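Local coordinates for adenosine kinase, putative (Trypanosoma brucei, PDB 3OTX), which probably phosphorylates adenosine to AMP at the expense of ATP, with magnesium as cofactor, in purine salvage, at residues Ala113-Cys125 against Val137-His150. The protein carries 1 engineered substitution. Numbering follows the deposited sequence.
Sequences AVEHTTKAGSGAC and VADLGAANHLSSEH. With AP5 (bis(adenosine)-5'-pentaphosphate), chain C.
Glu115 and His150 both hold CG anti to the backbone N (chi1 -174° in each), and their side chains run past each other in opposite directions. CB of Glu115 then sits over the centre of the His150 ring, 3.6 Å from the centroid, a CH-pi contact. The ring reaches on to the backbone, where His150 NE2 donates to Ala113 O at 2.9 Å, with the oxygen in the ring plane. The extended Glu115 chain carries its carboxylate to the start of helix 148-151. Glu115 OE1 takes Ser147 N on its syn lone pair (2.8 Å), and Glu115 OE2 accepts from Ser147 OG (2.7 Å), on the syn side but 31° out of the carboxylate plane. Ser147 is the N-cap, and its OG also accepts from His150 N. A water links OE2 to His145 O. Farther along, Lys119 CB covers one face of the His145 ring, and Gly121 O receives Ala142 N at 2.8 Å. Antiparallel strands 122-130 and 133-141 follow, with Ala124 and Asp139 as a hydrogen-bonded pair. In this hairpin, Cys125 and Ala138 touch the bound bis(adenosine)-5'-pentaphosphate, and Leu17 and Asp19 lie beside Cys125. Bonds to both carboxylate oxygens fix the rotation of the Glu115 group. Its charge, near the helix N-terminus, is probably stabilised there.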
loop_
_atom_site.group_PDB
_atom_site.type_symbol
_atom_site.label_atom_id
_atom_site.label_comp_id
_atom_site.label_asym_id
_atom_site.label_seq_id
_atom_site.Cartn_x
_atom_site.Cartn_y
_atom_site.Cartn_z
ATOM N N ALA A 113 -12.939 -6.830 7.867
ATOM C CA ALA A 113 -12.894 -7.074 9.297
ATOM C C ALA A 113 -12.479 -5.789 10.014
ATOM O O ALA A 113 -11.452 -5.725 10.707
ATOM C CB ALA A 113 -11.942 -8.234 9.602
ATOM N N VAL A 114 -13.289 -4.739 9.818
ATOM C CA VAL A 114 -12.951 -3.384 10.317
ATOM C C VAL A 114 -13.534 -3.111 11.684
ATOM O O VAL A 114 -14.572 -3.696 12.071
ATOM C CB VAL A 114 -13.411 -2.274 9.299
ATOM C CG1 VAL A 114 -12.585 -2.400 7.996
ATOM C CG2 VAL A 114 -14.924 -2.370 9.027
ATOM N N GLU A 115 -12.802 -2.284 12.416
ATOM C CA GLU A 115 -13.246 -1.754 13.684
ATOM C C GLU A 115 -14.097 -0.532 13.425
ATOM O O GLU A 115 -13.824 0.170 12.472
ATOM C CB GLU A 115 -12.015 -1.352 14.507
ATOM C CG GLU A 115 -12.353 -0.900 15.934
ATOM C CD GLU A 115 -11.144 -0.751 16.816
ATOM O OE1 GLU A 115 -10.015 -0.708 16.289
ATOM O OE2 GLU A 115 -11.340 -0.626 18.068
ATOM N N HIS A 116 -15.081 -0.267 14.279
ATOM C CA HIS A 116 -15.780 1.013 14.251
ATOM C C HIS A 116 -15.457 1.755 15.511
ATOM O O HIS A 116 -15.429 1.168 16.607
ATOM C CB HIS A 116 -17.301 0.867 14.175
ATOM C CG HIS A 116 -17.772 0.213 12.918
ATOM N ND1 HIS A 116 -18.353 0.912 11.879
ATOM C CD2 HIS A 116 -17.708 -1.072 12.518
ATOM C CE1 HIS A 116 -18.650 0.073 10.903
ATOM N NE2 HIS A 116 -18.273 -1.137 11.265
ATOM N N THR A 117 -15.188 3.045 15.358
ATOM C CA THR A 117 -14.933 3.914 16.507
ATOM C C THR A 117 -15.868 5.124 16.452
ATOM O O THR A 117 -16.365 5.502 15.372
ATOM C CB THR A 117 -13.436 4.374 16.564
ATOM O OG1 THR A 117 -13.214 5.181 17.734
ATOM C CG2 THR A 117 -13.046 5.216 15.354
ATOM N N THR A 118 -16.115 5.730 17.616
ATOM C CA THR A 118 -16.828 6.990 17.658
ATOM C C THR A 118 -15.872 8.147 17.995
ATOM O O THR A 118 -16.298 9.299 18.190
ATOM C CB THR A 118 -17.984 6.906 18.678
ATOM O OG1 THR A 118 -17.437 6.708 19.988
ATOM C CG2 THR A 118 -18.943 5.727 18.325
ATOM N N LYS A 119 -14.579 7.848 18.052
ATOM C CA LYS A 119 -13.591 8.830 18.520
ATOM C C LYS A 119 -13.159 9.871 17.491
ATOM O O LYS A 119 -12.619 10.930 17.853
ATOM C CB LYS A 119 -12.356 8.112 19.052
ATOM C CG LYS A 119 -12.606 7.278 20.303
ATOM C CD LYS A 119 -11.373 6.463 20.643
ATOM C CE LYS A 119 -11.550 5.723 21.963
ATOM N NZ LYS A 119 -10.619 4.556 22.073
ATOM N N ALA A 120 -13.325 9.535 16.214
ATOM C CA ALA A 120 -13.027 10.431 15.120
ATOM C C ALA A 120 -13.800 9.899 13.934
ATOM O O ALA A 120 -14.093 8.697 13.862
ATOM C CB ALA A 120 -11.516 10.433 14.791
ATOM N N GLY A 121 -14.076 10.788 12.991
ATOM C CA GLY A 121 -14.749 10.406 11.741
ATOM C C GLY A 121 -13.796 9.584 10.888
ATOM O O GLY A 121 -12.596 9.589 11.127
ATOM N N SER A 122 -14.337 8.866 9.901
ATOM C CA SER A 122 -13.492 8.089 9.004
ATOM C C SER A 122 -12.466 8.975 8.331
ATOM O O SER A 122 -12.734 10.157 8.033
ATOM C CB SER A 122 -14.365 7.366 7.972
ATOM O OG SER A 122 -15.177 6.443 8.638
ATOM N N GLY A 123 -11.287 8.383 8.116
ATOM C CA GLY A 123 -10.174 9.097 7.529
ATOM C C GLY A 123 -10.386 9.521 6.089
ATOM O O GLY A 123 -11.224 8.965 5.371
ATOM N N ALA A 124 -9.602 10.516 5.671
ATOM C CA ALA A 124 -9.666 11.008 4.304
ATOM C C ALA A 124 -8.267 11.410 3.862
ATOM O O ALA A 124 -7.399 11.727 4.700
ATOM C CB ALA A 124 -10.636 12.229 4.200
ATOM N N CYS A 125 -8.053 11.441 2.552
ATOM C CA CYS A 125 -6.750 11.823 2.023
ATOM C C CYS A 125 -7.019 12.858 0.960
ATOM O O CYS A 125 -7.765 12.595 0.010
ATOM C CB CYS A 125 -6.016 10.614 1.430
ATOM S SG CYS A 125 -4.302 11.084 0.924
ATOM N N VAL A 137 -2.192 14.359 1.175
ATOM C CA VAL A 137 -2.224 14.788 2.583
ATOM C C VAL A 137 -3.240 13.927 3.331
ATOM O O VAL A 137 -4.431 14.078 3.143
ATOM C CB VAL A 137 -2.596 16.251 2.671
ATOM C CG1 VAL A 137 -2.612 16.730 4.145
ATOM C CG2 VAL A 137 -1.586 17.108 1.876
ATOM N N ALA A 138 -2.762 13.014 4.172
ATOM C CA ALA A 138 -3.645 12.002 4.793
ATOM C C ALA A 138 -4.056 12.435 6.195
ATOM O O ALA A 138 -3.184 12.689 7.050
ATOM C CB ALA A 138 -2.921 10.644 4.860
ATOM N N ASP A 139 -5.371 12.523 6.429
ATOM C CA ASP A 139 -5.950 12.788 7.744
ATOM C C ASP A 139 -6.560 11.495 8.220
ATOM O O ASP A 139 -7.677 11.130 7.817
ATOM C CB ASP A 139 -6.981 13.902 7.599
ATOM C CG ASP A 139 -7.711 14.204 8.886
ATOM O OD1 ASP A 139 -7.337 13.651 9.937
ATOM O OD2 ASP A 139 -8.656 15.009 8.838
ATOM N N LEU A 140 -5.796 10.719 9.002
ATOM C CA LEU A 140 -6.226 9.366 9.332
ATOM C C LEU A 140 -7.569 9.258 10.061
ATOM O O LEU A 140 -8.251 8.251 9.893
ATOM C CB LEU A 140 -5.178 8.608 10.127
ATOM C CG LEU A 140 -3.827 8.345 9.440
ATOM C CD1 LEU A 140 -2.982 7.242 10.168
ATOM C CD2 LEU A 140 -3.925 8.049 7.992
ATOM N N GLY A 141 -7.889 10.235 10.912
ATOM C CA GLY A 141 -9.154 10.173 11.658
ATOM C C GLY A 141 -9.284 8.837 12.382
ATOM O O GLY A 141 -8.360 8.402 13.103
ATOM N N ALA A 142 -10.411 8.176 12.143
ATOM C CA ALA A 142 -10.700 6.899 12.766
ATOM C C ALA A 142 -9.562 5.884 12.584
ATOM O O ALA A 142 -9.354 5.026 13.450
ATOM C CB ALA A 142 -11.994 6.359 12.206
ATOM N N ALA A 143 -8.838 5.940 11.461
ATOM C CA ALA A 143 -7.829 4.913 11.193
ATOM C C ALA A 143 -6.741 4.912 12.268
ATOM O O ALA A 143 -6.152 3.880 12.566
ATOM C CB ALA A 143 -7.231 5.061 9.782
ATOM N N ASN A 144 -6.513 6.064 12.892
ATOM C CA ASN A 144 -5.474 6.166 13.905
ATOM C C ASN A 144 -5.898 5.575 15.242
ATOM O O ASN A 144 -5.089 5.487 16.158
ATOM C CB ASN A 144 -5.100 7.622 14.123
ATOM C CG ASN A 144 -3.711 7.800 14.659
ATOM O OD1 ASN A 144 -3.478 8.615 15.563
ATOM N ND2 ASN A 144 -2.775 7.072 14.110
ATOM N N HIS A 145 -7.157 5.188 15.355
ATOM C CA HIS A 145 -7.704 4.621 16.599
ATOM C C HIS A 145 -7.870 3.099 16.565
ATOM O O HIS A 145 -8.492 2.519 17.471
ATOM C CB HIS A 145 -9.051 5.287 16.904
ATOM C CG HIS A 145 -8.928 6.751 17.191
ATOM N ND1 HIS A 145 -8.757 7.238 18.469
ATOM C CD2 HIS A 145 -8.960 7.834 16.380
ATOM C CE1 HIS A 145 -8.675 8.557 18.430
ATOM N NE2 HIS A 145 -8.803 8.945 17.175
ATOM N N LEU A 146 -7.313 2.446 15.550
ATOM C CA LEU A 146 -7.333 0.976 15.495
ATOM C C LEU A 146 -6.729 0.420 16.810
ATOM O O LEU A 146 -5.620 0.785 17.193
ATOM C CB LEU A 146 -6.585 0.483 14.260
ATOM C CG LEU A 146 -6.494 -1.040 14.091
ATOM C CD1 LEU A 146 -7.847 -1.663 13.913
ATOM C CD2 LEU A 146 -5.615 -1.348 12.880
ATOM N N SER A 147 -7.522 -0.388 17.517
ATOM C CA SER A 147 -7.163 -0.810 18.882
ATOM C C SER A 147 -6.589 -2.233 19.014
ATOM O O SER A 147 -6.840 -3.122 18.179
ATOM C CB SER A 147 -8.399 -0.672 19.789
ATOM O OG SER A 147 -9.359 -1.682 19.504
ATOM N N SER A 148 -5.855 -2.440 20.109
ATOM C CA SER A 148 -5.379 -3.759 20.416
ATOM C C SER A 148 -6.558 -4.672 20.698
ATOM O O SER A 148 -6.508 -5.846 20.347
ATOM C CB SER A 148 -4.433 -3.715 21.615
ATOM O OG SER A 148 -3.319 -2.896 21.301
ATOM N N GLU A 149 -7.636 -4.114 21.265
ATOM C CA GLU A 149 -8.840 -4.924 21.512
ATOM C C GLU A 149 -9.343 -5.487 20.177
ATOM O O GLU A 149 -9.664 -6.696 20.050
ATOM C CB GLU A 149 -9.954 -4.114 22.193
ATOM C CG GLU A 149 -9.692 -3.723 23.656
ATOM C CD GLU A 149 -8.408 -2.902 23.888
ATOM O OE1 GLU A 149 -8.064 -1.991 23.086
ATOM O OE2 GLU A 149 -7.737 -3.179 24.905
ATOM N N HIS A 150 -9.390 -4.637 19.157
ATOM C CA HIS A 150 -9.848 -5.129 17.867
ATOM C C HIS A 150 -8.889 -6.174 17.298
ATOM O O HIS A 150 -9.309 -7.171 16.716
ATOM C CB HIS A 150 -10.009 -3.968 16.867
ATOM C CG HIS A 150 -10.609 -4.401 15.562
ATOM N ND1 HIS A 150 -11.917 -4.816 15.448
ATOM C CD2 HIS A 150 -10.052 -4.558 14.328
ATOM C CE1 HIS A 150 -12.157 -5.183 14.199
ATOM N NE2 HIS A 150 -11.040 -5.043 13.501
HETATM P PA AP5 C . 5.994 3.330 -9.973
HETATM O O1A AP5 C . 5.959 4.735 -10.566
HETATM O O2A AP5 C . 7.389 2.823 -9.666
HETATM O O3A AP5 C . 5.151 3.191 -8.609
HETATM P PB AP5 C . 5.032 4.285 -7.427
HETATM O O1B AP5 C . 6.132 5.299 -7.467
HETATM O O2B AP5 C . 4.845 3.519 -6.164
HETATM O O3B AP5 C . 3.663 4.964 -7.874
HETATM P PG AP5 C . 2.975 6.359 -7.534
HETATM O O1G AP5 C . 2.059 6.676 -8.676
HETATM O O2G AP5 C . 3.935 7.516 -7.361
HETATM O O3G AP5 C . 2.145 5.948 -6.290
HETATM P PD AP5 C . 1.162 6.820 -5.349
HETATM O O1D AP5 C . 1.043 8.276 -5.762
HETATM O O2D AP5 C . 1.588 6.504 -3.942
HETATM O O3D AP5 C . -0.258 6.151 -5.706
HETATM P PE AP5 C . -0.891 4.839 -5.010
HETATM O O1E AP5 C . 0.191 3.824 -4.771
HETATM O O2E AP5 C . -2.116 4.399 -5.808
HETATM O O5F AP5 C . 5.172 2.373 -10.963
HETATM C C5F AP5 C . 4.876 1.025 -10.597
HETATM C C4F AP5 C . 4.632 0.222 -11.851
HETATM O O4F AP5 C . 3.617 0.850 -12.645
HETATM C C3F AP5 C . 5.821 0.150 -12.804
HETATM O O3F AP5 C . 6.656 -0.924 -12.445
HETATM C C2F AP5 C . 5.177 0.022 -14.154
HETATM O O2F AP5 C . 4.798 -1.313 -14.377
HETATM C C1F AP5 C . 3.894 0.845 -13.992
HETATM N N9A AP5 C . 4.040 2.265 -14.420
HETATM C C8A AP5 C . 4.078 3.390 -13.591
HETATM N N7A AP5 C . 4.196 4.487 -14.389
HETATM C C5A AP5 C . 4.215 4.086 -15.682
HETATM C C6A AP5 C . 4.274 4.755 -16.885
HETATM N N6A AP5 C . 4.229 6.088 -16.954
HETATM N N1A AP5 C . 4.256 4.027 -18.050
HETATM C C2A AP5 C . 4.157 2.645 -18.052
HETATM N N3A AP5 C . 4.086 1.988 -16.841
HETATM C C4A AP5 C . 4.091 2.688 -15.690
HETATM O O5J AP5 C . -1.365 5.378 -3.553
HETATM C C5J AP5 C . -2.348 6.395 -3.466
HETATM C C4J AP5 C . -3.109 6.090 -2.187
HETATM O O4J AP5 C . -2.303 6.387 -1.034
HETATM C C3J AP5 C . -4.346 6.970 -1.980
HETATM O O3J AP5 C . -5.496 6.173 -2.267
HETATM C C2J AP5 C . -4.266 7.422 -0.513
HETATM O O2J AP5 C . -5.487 7.262 0.200
HETATM C C1J AP5 C . -3.200 6.507 0.039
HETATM N N9B AP5 C . -2.528 7.039 1.234
HETATM C C8B AP5 C . -1.856 8.230 1.298
HETATM N N7B AP5 C . -1.425 8.371 2.578
HETATM C C5B AP5 C . -1.819 7.280 3.306
HETATM C C6B AP5 C . -1.638 6.909 4.644
HETATM N N6B AP5 C . -1.046 7.690 5.563
HETATM N N1B AP5 C . -2.220 5.731 5.024
HETATM C C2B AP5 C . -2.859 4.866 4.166
HETATM N N3B AP5 C . -3.076 5.252 2.859
HETATM C C4B AP5 C . -2.520 6.431 2.447
HETATM O O HOH W 1 -10.726 1.939 18.772
HETATM O O HOH W 2 -8.078 5.430 20.423
#